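Local coordinates for protein putative succinylglutamate desuccinylase / aspartoacylase (Shewanella amazonensis, PDB 3FMC) that is probably a zinc-dependent hydrolase of the succinylglutamate desuccinylase/aspartoacylase family, thought to act on ester bonds, at residues P343-A348 and L358-T363; R291-P296 and R336-G341. One frame throughout, in Å; residues are numbered along the deposited sequence.

Overall arrangement
Contacts 1 and 2 lie in the C-terminal beta region, their centres about 8 Å apart. Strand 357-363 joins them: in contact 1 it pairs antiparallel with strand 341-346, and strand 290-294, which carries part of contact 2, also pairs antiparallel with it. Along the chain contact 2 closes before contact 1 opens, the loop of 336-341 running into strand 341-346. The two also join directly through probable backbone hydrogen bonds, Leu358 N to Phe293 O and Val361 N to Arg291 O, both 2.8 Å. Contact 1 is thus pairing within a sheet, whereas contact 2 lays a loop against a strand of that sheet. Both touch the third subunit, placing this region at an interface of the four-chain assembly.

Contact 1: P343-A348 and L358-T363; sequences PILHFA and LYKVMT
Tyr359 and His346 form a non-hydrogen-bonded antiparallel pair whose side chains run side by side. His346 CB stands over the phenol face, 3.5 Å from the centroid of the Tyr359 ring and 7° off the normal, a well-centred CH-pi contact. With CG between backbone N and carbonyl carbon (chi1 73°), the His346 ring is set beside the phenol, where its CD2 comes near Tyr359 OH, the two planes at 58°. His346 ND1 donates to Phe347 O at 2.7 Å from above the carbonyl plane, which, with the stack of Tyr303 on the imidazole, probably limits the ring's rotation. Pro343 CB comes within 3.6 Å of Tyr359 CD2, so two residues of the partner strand hold the phenol, whose OH hydrogen-bonds to Gly305 O.

Three backbone hydrogen bonds tie the strands: Ile344 N to Lys360 O at 2.9 Å, Lys360 N to Leu345 O, and Phe347 N to Leu358 O. Ile344 and Leu345 both face Lys360, a classic beta bulge. It turns Ile344 toward the partner strand, where Ile344 CG1 packs 3.6 Å from CG of selenomethionine Met362, and CD1 meets SE and CE.

The sheet face bearing Leu345 and Lys360 is looser: CD1 of Leu345 lies 3.9 Å from Lys360 CB, and the extended lysine chain then leads away from the pair. Lys360 is partly exposed, with a sulfate ion near its side chain, in contrast to the buried Tyr359, Pro343 and Ile344.

Strand 341-346 is flanked beyond this pair by strand 176-184, where Ile344 hydrogen-bonds to Cys178 through the backbone, while strand 357-363 pairs on with strand 290-294. Tyr303 belongs to strand 299-303, and Trp146 of the third subunit packs against Val361.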
loop_
_atom_site.group_PDB
_atom_site.type_symbol
_atom_site.label_atom_id
_atom_site.label_comp_id
_atom_site.label_asym_id
_atom_site.label_seq_id
_atom_site.Cartn_x
_atom_site.Cartn_y
_atom_site.Cartn_z
ATOM N N PRO C 343 -26.745 -11.961 8.156
ATOM C CA PRO C 343 -25.492 -11.393 7.638
ATOM C C PRO C 343 -25.678 -9.893 7.455
ATOM O O PRO C 343 -26.662 -9.465 6.822
ATOM C CB PRO C 343 -25.296 -12.132 6.304
ATOM C CG PRO C 343 -26.598 -12.623 5.942
ATOM C CD PRO C 343 -27.330 -12.929 7.212
ATOM N N ILE C 344 -24.799 -9.106 8.087
ATOM C CA ILE C 344 -24.859 -7.630 8.013
ATOM C C ILE C 344 -23.952 -7.091 6.921
ATOM O O ILE C 344 -24.284 -6.153 6.175
ATOM C CB ILE C 344 -24.492 -7.000 9.404
ATOM C CG1 ILE C 344 -25.508 -7.423 10.481
ATOM C CG2 ILE C 344 -24.364 -5.488 9.324
ATOM C CD1 ILE C 344 -26.990 -7.129 10.109
ATOM N N LEU C 345 -22.781 -7.707 6.807
ATOM C CA LEU C 345 -21.784 -7.204 5.867
ATOM C C LEU C 345 -20.870 -8.355 5.469
ATOM O O LEU C 345 -20.752 -9.356 6.197
ATOM C CB LEU C 345 -20.985 -6.048 6.526
ATOM C CG LEU C 345 -20.225 -6.328 7.834
ATOM C CD1 LEU C 345 -18.818 -6.942 7.528
ATOM C CD2 LEU C 345 -20.022 -5.141 8.763
ATOM N N HIS C 346 -20.228 -8.183 4.325
ATOM C CA HIS C 346 -19.246 -9.125 3.842
ATOM C C HIS C 346 -18.057 -8.394 3.213
ATOM O O HIS C 346 -18.114 -7.210 2.844
ATOM C CB HIS C 346 -19.867 -10.201 2.907
ATOM C CG HIS C 346 -20.270 -9.726 1.537
ATOM N ND1 HIS C 346 -19.364 -9.273 0.590
ATOM C CD2 HIS C 346 -21.480 -9.731 0.922
ATOM C CE1 HIS C 346 -20.007 -8.990 -0.527
ATOM N NE2 HIS C 346 -21.287 -9.287 -0.369
ATOM N N PHE C 347 -17.003 -9.174 3.020
ATOM C CA PHE C 347 -15.734 -8.697 2.492
ATOM C C PHE C 347 -15.954 -8.102 1.130
ATOM O O PHE C 347 -16.714 -8.643 0.301
ATOM C CB PHE C 347 -14.753 -9.870 2.477
ATOM C CG PHE C 347 -13.319 -9.486 2.209
ATOM C CD1 PHE C 347 -12.637 -8.650 3.066
ATOM C CD2 PHE C 347 -12.624 -10.109 1.170
ATOM C CE1 PHE C 347 -11.285 -8.376 2.853
ATOM C CE2 PHE C 347 -11.291 -9.831 0.949
ATOM C CZ PHE C 347 -10.634 -8.957 1.788
ATOM N N ALA C 348 -15.228 -7.013 0.852
ATOM C CA ALA C 348 -15.394 -6.246 -0.392
ATOM C C ALA C 348 -14.669 -6.764 -1.611
ATOM O O ALA C 348 -14.813 -6.201 -2.699
ATOM C CB ALA C 348 -14.994 -4.778 -0.129
ATOM N N LEU C 358 -14.859 -13.066 6.177
ATOM C CA LEU C 358 -15.846 -13.127 5.094
ATOM C C LEU C 358 -17.131 -12.362 5.406
ATOM O O LEU C 358 -17.586 -11.596 4.570
ATOM C CB LEU C 358 -16.187 -14.576 4.708
ATOM C CG LEU C 358 -15.246 -15.311 3.774
ATOM C CD1 LEU C 358 -15.634 -16.811 3.760
ATOM C CD2 LEU C 358 -15.274 -14.697 2.346
ATOM N N TYR C 359 -17.704 -12.568 6.577
ATOM C CA TYR C 359 -18.926 -11.886 6.975
ATOM C C TYR C 359 -18.938 -11.561 8.443
ATOM O O TYR C 359 -18.203 -12.163 9.201
ATOM C CB TYR C 359 -20.154 -12.819 6.770
ATOM C CG TYR C 359 -20.760 -12.967 5.367
ATOM C CD1 TYR C 359 -20.197 -13.810 4.420
ATOM C CD2 TYR C 359 -21.955 -12.333 5.031
ATOM C CE1 TYR C 359 -20.738 -13.980 3.168
ATOM C CE2 TYR C 359 -22.535 -12.518 3.804
ATOM C CZ TYR C 359 -21.939 -13.345 2.867
ATOM O OH TYR C 359 -22.486 -13.525 1.624
ATOM N N LYS C 360 -19.732 -10.549 8.808
ATOM C CA LYS C 360 -20.170 -10.338 10.190
ATOM C C LYS C 360 -21.696 -10.629 10.195
ATOM O O LYS C 360 -22.441 -10.181 9.303
ATOM C CB LYS C 360 -19.823 -8.984 10.743
ATOM C CG LYS C 360 -18.322 -8.810 10.974
ATOM C CD LYS C 360 -18.105 -7.484 11.671
ATOM C CE LYS C 360 -16.712 -7.177 11.822
ATOM N NZ LYS C 360 -16.669 -5.976 12.698
ATOM N N VAL C 361 -22.105 -11.423 11.180
ATOM C CA VAL C 361 -23.452 -11.946 11.283
ATOM C C VAL C 361 -24.070 -11.731 12.651
ATOM O O VAL C 361 -23.476 -12.076 13.666
ATOM C CB VAL C 361 -23.415 -13.490 10.993
ATOM C CG1 VAL C 361 -24.830 -14.098 11.044
ATOM C CG2 VAL C 361 -22.748 -13.743 9.656
HETATM N N MSE C 362 -25.265 -11.108 12.708
HETATM C CA MSE C 362 -25.969 -11.006 13.985
HETATM C C MSE C 362 -26.679 -12.329 14.218
HETATM O O MSE C 362 -27.331 -12.856 13.302
HETATM C CB MSE C 362 -27.032 -9.888 13.959
HETATM C CG MSE C 362 -26.417 -8.561 13.796
HETATM SE SE MSE C 362 -27.777 -7.144 13.973
HETATM C CE MSE C 362 -26.664 -5.607 13.576
ATOM N N THR C 363 -26.485 -12.884 15.396
ATOM C CA THR C 363 -27.130 -14.103 15.802
ATOM C C THR C 363 -28.007 -13.771 17.035
ATOM O O THR C 363 -27.869 -12.696 17.683
ATOM C CB THR C 363 -26.105 -15.204 16.173
ATOM O OG1 THR C 363 -25.392 -14.829 17.360
ATOM C CG2 THR C 363 -25.145 -15.440 15.001
#

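Contact 2: R291-P296 and R336-G341; sequences RKFHAP and RLPEDG
Phe293 reaches from strand 290-294 into the loop of 336-341 and meets three consecutive residues there. Its CG is anti to the backbone N (chi1 -176°), which carries the ring toward Leu337 and Pro338. Leu337, modelled in two conformers, sends CD2 to 3.9 Å from Phe293 CG; the methyl lies 29° off the ring normal, an off-centre CH-pi contact. In the conformer described, CG of Leu337 is anti to the carbonyl carbon (chi1 -83°), and the CD2 branch brings the end of the side chain nearer the ring. Pro338 crosses the phenyl obliquely, its CD 3.9 Å from Phe293 CD1, and Arg336 O lies near Phe293 CE1 at 3.8 Å.

Cut back to an alanine, Phe293 would lose its ring, and Leu337 CD2 and Pro338 CD would probably face a gap between strand and loop.

The polar link is less direct. Arg291 NH1 and Glu339 OE1 are opposite in charge but 4.4 Å apart, beyond a salt bridge. Glu339 is also modelled in two conformers; in the one described, a water spans the pair, accepting from Arg291 NH1 at 2.9 Å in the guanidinium plane and donating to Glu339 OE1 at 2.8 Å. Glu339 OE2 forms a salt bridge with Lys364, and Arg291 makes a cation-pi contact with Trp146 of the third subunit.

A glycerol lies beside Phe293, and Leu317 of strand 316-321 touches both Phe293 and Leu337. This is apolar packing at the edge of the C-terminal beta region, as where a strand's aromatic residue closes against a connecting loop, here beside a subunit interface.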
loop_
_atom_site.group_PDB
_atom_site.type_symbol
_atom_site.label_atom_id
_atom_site.label_comp_id
_atom_site.label_asym_id
_atom_site.label_seq_id
_atom_site.Cartn_x
_atom_site.Cartn_y
_atom_site.Cartn_z
ATOM N N ARG C 291 -21.197 -12.046 15.403
ATOM C CA ARG C 291 -20.125 -12.981 15.083
ATOM C C ARG C 291 -19.398 -12.713 13.766
ATOM O O ARG C 291 -20.007 -12.302 12.780
ATOM C CB ARG C 291 -20.742 -14.390 14.990
ATOM C CG ARG C 291 -21.615 -14.779 16.193
ATOM C CD ARG C 291 -20.893 -14.690 17.508
ATOM N NE ARG C 291 -19.707 -15.554 17.588
ATOM C CZ ARG C 291 -19.718 -16.859 17.893
ATOM N NH1 ARG C 291 -20.859 -17.502 18.142
ATOM N NH2 ARG C 291 -18.568 -17.542 17.937
ATOM N N LYS C 292 -18.108 -13.021 13.758
ATOM C CA LYS C 292 -17.238 -12.872 12.612
ATOM C C LYS C 292 -17.013 -14.268 12.020
ATOM O O LYS C 292 -16.559 -15.198 12.709
ATOM C CB LYS C 292 -15.905 -12.258 13.035
ATOM C CG LYS C 292 -16.007 -10.874 13.644
ATOM C CD LYS C 292 -14.702 -10.437 14.265
ATOM C CE LYS C 292 -14.813 -9.184 15.058
ATOM N NZ LYS C 292 -13.461 -8.696 15.570
ATOM N N PHE C 293 -17.363 -14.402 10.768
ATOM C CA PHE C 293 -17.165 -15.621 10.021
ATOM C C PHE C 293 -15.923 -15.467 9.106
ATOM O O PHE C 293 -15.930 -14.679 8.133
ATOM C CB PHE C 293 -18.410 -15.997 9.226
ATOM C CG PHE C 293 -18.267 -17.316 8.512
ATOM C CD1 PHE C 293 -18.510 -18.495 9.183
ATOM C CD2 PHE C 293 -17.815 -17.381 7.205
ATOM C CE1 PHE C 293 -18.340 -19.739 8.534
ATOM C CE2 PHE C 293 -17.642 -18.614 6.565
ATOM C CZ PHE C 293 -17.904 -19.774 7.229
ATOM N N HIS C 294 -14.863 -16.234 9.412
ATOM C CA HIS C 294 -13.580 -16.195 8.657
ATOM C C HIS C 294 -13.451 -17.338 7.633
ATOM O O HIS C 294 -13.955 -18.442 7.860
ATOM C CB HIS C 294 -12.391 -16.226 9.644
ATOM C CG HIS C 294 -12.443 -15.144 10.687
ATOM N ND1 HIS C 294 -13.074 -15.312 11.902
ATOM C CD2 HIS C 294 -11.968 -13.878 10.693
ATOM C CE1 HIS C 294 -12.970 -14.208 12.615
ATOM N NE2 HIS C 294 -12.308 -13.318 11.906
ATOM N N ALA C 295 -12.755 -17.097 6.520
ATOM C CA ALA C 295 -12.595 -18.103 5.502
ATOM C C ALA C 295 -11.860 -19.334 6.104
ATOM O O ALA C 295 -10.769 -19.186 6.658
ATOM C CB ALA C 295 -11.810 -17.537 4.304
ATOM N N PRO C 296 -12.465 -20.522 6.032
ATOM C CA PRO C 296 -11.805 -21.738 6.514
ATOM C C PRO C 296 -10.719 -22.260 5.595
ATOM O O PRO C 296 -9.904 -23.076 6.010
ATOM C CB PRO C 296 -12.961 -22.753 6.578
ATOM C CG PRO C 296 -13.951 -22.274 5.541
ATOM C CD PRO C 296 -13.841 -20.801 5.536
ATOM N N ARG C 336 -21.089 -22.659 4.649
ATOM C CA ARG C 336 -22.344 -22.371 5.324
ATOM C C ARG C 336 -22.153 -21.758 6.689
ATOM O O ARG C 336 -21.139 -21.960 7.329
ATOM C CB ARG C 336 -23.147 -23.657 5.495
ATOM C CG ARG C 336 -23.472 -24.338 4.194
ATOM C CD ARG C 336 -23.974 -25.771 4.393
ATOM N NE ARG C 336 -23.979 -26.462 3.101
ATOM C CZ ARG C 336 -24.883 -26.250 2.155
ATOM N NH1 ARG C 336 -25.852 -25.376 2.335
ATOM N NH2 ARG C 336 -24.806 -26.896 1.005
ATOM N N LEU C 337 -23.096 -20.915 7.106
ATOM C CA LEU C 337 -22.995 -20.323 8.446
ATOM C C LEU C 337 -23.285 -21.399 9.480
ATOM O O LEU C 337 -24.118 -22.279 9.258
ATOM C CB LEU C 337 -23.938 -19.152 8.713
ATOM C CG LEU C 337 -23.588 -17.729 8.274
ATOM C CD1 LEU C 337 -24.363 -16.831 9.220
ATOM C CD2 LEU C 337 -22.125 -17.379 8.360
ATOM N N PRO C 338 -22.578 -21.333 10.598
ATOM C CA PRO C 338 -22.711 -22.276 11.697
ATOM C C PRO C 338 -23.993 -22.143 12.486
ATOM O O PRO C 338 -24.408 -23.082 13.147
ATOM C CB PRO C 338 -21.545 -21.906 12.612
ATOM C CG PRO C 338 -20.631 -21.135 11.757
ATOM C CD PRO C 338 -21.494 -20.386 10.859
ATOM N N GLU C 339 -24.619 -20.974 12.418
ATOM C CA GLU C 339 -25.813 -20.718 13.188
ATOM C C GLU C 339 -26.736 -19.809 12.401
ATOM O O GLU C 339 -26.279 -19.056 11.540
ATOM C CB GLU C 339 -25.402 -20.054 14.511
ATOM C CG GLU C 339 -26.524 -19.848 15.503
ATOM C CD GLU C 339 -26.061 -19.239 16.805
ATOM O OE1 GLU C 339 -24.850 -18.973 16.960
ATOM O OE2 GLU C 339 -26.917 -19.034 17.680
ATOM N N ASP C 340 -28.033 -19.887 12.692
ATOM C CA ASP C 340 -29.021 -19.005 12.079
ATOM C C ASP C 340 -28.653 -17.576 12.509
ATOM O O ASP C 340 -28.224 -17.337 13.637
ATOM C CB ASP C 340 -30.417 -19.256 12.612
ATOM C CG ASP C 340 -30.979 -20.644 12.248
ATOM O OD1 ASP C 340 -30.335 -21.435 11.515
ATOM O OD2 ASP C 340 -32.081 -20.895 12.754
ATOM N N GLY C 341 -28.823 -16.637 11.605
ATOM C CA GLY C 341 -28.527 -15.258 11.900
ATOM C C GLY C 341 -28.804 -14.402 10.703
ATOM O O GLY C 341 -29.368 -14.872 9.688
HETATM O O HOH W 1 -23.666 -16.807 18.331
#